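Local coordinates for uncharacterized protein (PDB 4DQA) that is of unknown function but probably binds carbohydrate, pairing a DUF1735 domain with a concanavalin A-like lectin/glucanase domain, at residues T158-F163 against D254-N259. Sequence-based numbering, arbitrary orientation.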
loop_
_atom_site.group_PDB
_atom_site.type_symbol
_atom_site.label_atom_id
_atom_site.label_comp_id
_atom_site.label_asym_id
_atom_site.label_seq_id
_atom_site.Cartn_x
_atom_site.Cartn_y
_atom_site.Cartn_z
ATOM N N THR A 158 17.200 -17.164 -13.143
ATOM C CA THR A 158 16.863 -15.805 -12.800
ATOM C C THR A 158 18.149 -15.027 -12.871
ATOM O O THR A 158 19.191 -15.423 -12.317
ATOM C CB THR A 158 16.234 -15.689 -11.400
ATOM O OG1 THR A 158 14.911 -16.255 -11.435
ATOM C CG2 THR A 158 16.106 -14.229 -10.987
ATOM N N PHE A 159 18.058 -13.907 -13.562
ATOM C CA PHE A 159 19.147 -12.986 -13.627
ATOM C C PHE A 159 18.491 -11.639 -13.546
ATOM O O PHE A 159 17.739 -11.234 -14.426
ATOM C CB PHE A 159 19.940 -13.176 -14.924
ATOM C CG PHE A 159 21.173 -12.351 -14.996
ATOM C CD1 PHE A 159 22.318 -12.719 -14.304
ATOM C CD2 PHE A 159 21.194 -11.198 -15.754
ATOM C CE1 PHE A 159 23.461 -11.947 -14.369
ATOM C CE2 PHE A 159 22.330 -10.419 -15.817
ATOM C CZ PHE A 159 23.464 -10.793 -15.125
ATOM N N PHE A 160 18.698 -10.972 -12.433
ATOM C CA PHE A 160 18.126 -9.666 -12.269
ATOM C C PHE A 160 19.039 -8.669 -12.962
ATOM O O PHE A 160 20.215 -8.545 -12.615
ATOM C CB PHE A 160 18.009 -9.323 -10.790
ATOM C CG PHE A 160 16.953 -10.114 -10.040
ATOM C CD1 PHE A 160 15.664 -10.242 -10.524
ATOM C CD2 PHE A 160 17.260 -10.709 -8.824
ATOM C CE1 PHE A 160 14.694 -10.956 -9.813
ATOM C CE2 PHE A 160 16.298 -11.429 -8.123
ATOM C CZ PHE A 160 15.014 -11.548 -8.613
ATOM N N SER A 161 18.510 -7.964 -13.952
ATOM C CA SER A 161 19.249 -6.875 -14.554
ATOM C C SER A 161 18.865 -5.626 -13.813
ATOM O O SER A 161 19.616 -5.145 -12.972
ATOM C CB SER A 161 18.993 -6.787 -16.065
ATOM O OG SER A 161 17.608 -6.786 -16.346
ATOM N N SER A 162 17.668 -5.117 -14.067
ATOM C CA SER A 162 17.113 -4.087 -13.201
ATOM C C SER A 162 16.371 -4.769 -12.058
ATOM O O SER A 162 15.769 -5.830 -12.238
ATOM C CB SER A 162 16.168 -3.187 -13.967
ATOM O OG SER A 162 16.892 -2.541 -15.011
ATOM N N PHE A 163 16.443 -4.196 -10.867
ATOM C CA PHE A 163 15.782 -4.828 -9.738
ATOM C C PHE A 163 15.564 -3.847 -8.608
ATOM O O PHE A 163 16.090 -2.728 -8.611
ATOM C CB PHE A 163 16.605 -6.019 -9.242
ATOM C CG PHE A 163 17.851 -5.615 -8.529
ATOM C CD1 PHE A 163 18.993 -5.327 -9.244
ATOM C CD2 PHE A 163 17.864 -5.474 -7.150
ATOM C CE1 PHE A 163 20.155 -4.915 -8.608
ATOM C CE2 PHE A 163 19.033 -5.063 -6.500
ATOM C CZ PHE A 163 20.165 -4.779 -7.244
ATOM N N ASP A 254 25.697 -5.904 -15.822
ATOM C CA ASP A 254 24.531 -6.299 -16.586
ATOM C C ASP A 254 23.429 -6.823 -15.679
ATOM O O ASP A 254 22.270 -6.909 -16.097
ATOM C CB ASP A 254 24.907 -7.363 -17.605
ATOM C CG ASP A 254 25.729 -6.797 -18.759
ATOM O OD1 ASP A 254 25.831 -5.551 -18.874
ATOM O OD2 ASP A 254 26.262 -7.602 -19.547
ATOM N N GLY A 255 23.800 -7.172 -14.448
ATOM C CA GLY A 255 22.860 -7.732 -13.492
ATOM C C GLY A 255 23.573 -8.664 -12.526
ATOM O O GLY A 255 24.797 -8.628 -12.384
ATOM N N PHE A 256 22.805 -9.518 -11.866
ATOM C CA PHE A 256 23.406 -10.491 -10.968
ATOM C C PHE A 256 22.513 -11.726 -10.849
ATOM O O PHE A 256 21.302 -11.676 -11.092
ATOM C CB PHE A 256 23.681 -9.893 -9.577
ATOM C CG PHE A 256 22.449 -9.738 -8.705
ATOM C CD1 PHE A 256 21.595 -8.651 -8.849
ATOM C CD2 PHE A 256 22.158 -10.669 -7.712
ATOM C CE1 PHE A 256 20.487 -8.512 -8.022
ATOM C CE2 PHE A 256 21.063 -10.529 -6.884
ATOM C CZ PHE A 256 20.217 -9.449 -7.052
ATOM N N ASP A 257 23.159 -12.839 -10.533
ATOM C CA ASP A 257 22.503 -14.110 -10.286
ATOM C C ASP A 257 22.218 -14.231 -8.788
ATOM O O ASP A 257 23.149 -14.432 -7.997
ATOM C CB ASP A 257 23.453 -15.223 -10.720
ATOM C CG ASP A 257 22.917 -16.599 -10.409
ATOM O OD1 ASP A 257 21.772 -16.682 -9.921
ATOM O OD2 ASP A 257 23.637 -17.590 -10.676
ATOM N N PRO A 258 20.942 -14.089 -8.377
ATOM C CA PRO A 258 20.655 -14.121 -6.928
ATOM C C PRO A 258 20.907 -15.477 -6.288
ATOM O O PRO A 258 20.992 -15.607 -5.063
ATOM C CB PRO A 258 19.171 -13.780 -6.853
ATOM C CG PRO A 258 18.617 -14.294 -8.166
ATOM C CD PRO A 258 19.707 -13.968 -9.173
ATOM N N ASN A 259 20.984 -16.501 -7.119
ATOM C CA ASN A 259 21.167 -17.837 -6.617
ATOM C C ASN A 259 22.631 -18.226 -6.495
ATOM O O ASN A 259 22.946 -19.328 -6.069
ATOM C CB ASN A 259 20.421 -18.842 -7.531
ATOM C CG ASN A 259 18.893 -18.651 -7.545
ATOM O OD1 ASN A 259 18.281 -18.198 -6.576
ATOM N ND2 ASN A 259 18.270 -19.007 -8.660
HETATM O O HOH W 1 19.688 -17.703 -11.222
#
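Phe-160 and Phe-256 pair as a single antiparallel hydrogen-bonded bridge, with Phe-160 N donating to Phe-256 O at 3.0 Å and Phe-256 N returning a bond to Phe-160 O at 2.9 Å. On one side of this bridge the ring of Phe-159, its CG anti to the backbone N (chi1 -174°), lies along the opposing backbone: Phe-256 N sits over one face, toward the rim, and Phe-159 CZ comes within 3.4 Å of Gly-255 C. The bare CA of Gly-255 comes within 2.9 Å of Phe-160 O. Both segments belong to the concanavalin A-like domain, and the bridge ties the loop leading into strand 163-171, which Phe-163 opens, to the one between strands 244-250 and 264-266. Across the bridge from Phe-159, an aromatic cluster forms. Phe-256 turns its edge to Phe-163 in a T-shaped pair, CE1 above the centre of the Phe-163 ring, while Phe-256 CZ meets Phe-160 CD2 at 3.7 Å. Pro-258 CG packs against both Phe-160 CE2 and Thr-158 CG2, the methyl itself lying over a face of the Phe-160 ring, toward its rim. Beyond the proline, one water donates to both Thr-158 O and Asp-257 OD1, the same oxygen that accepts from Asn-259 N at 2.9 Å in an Asx turn.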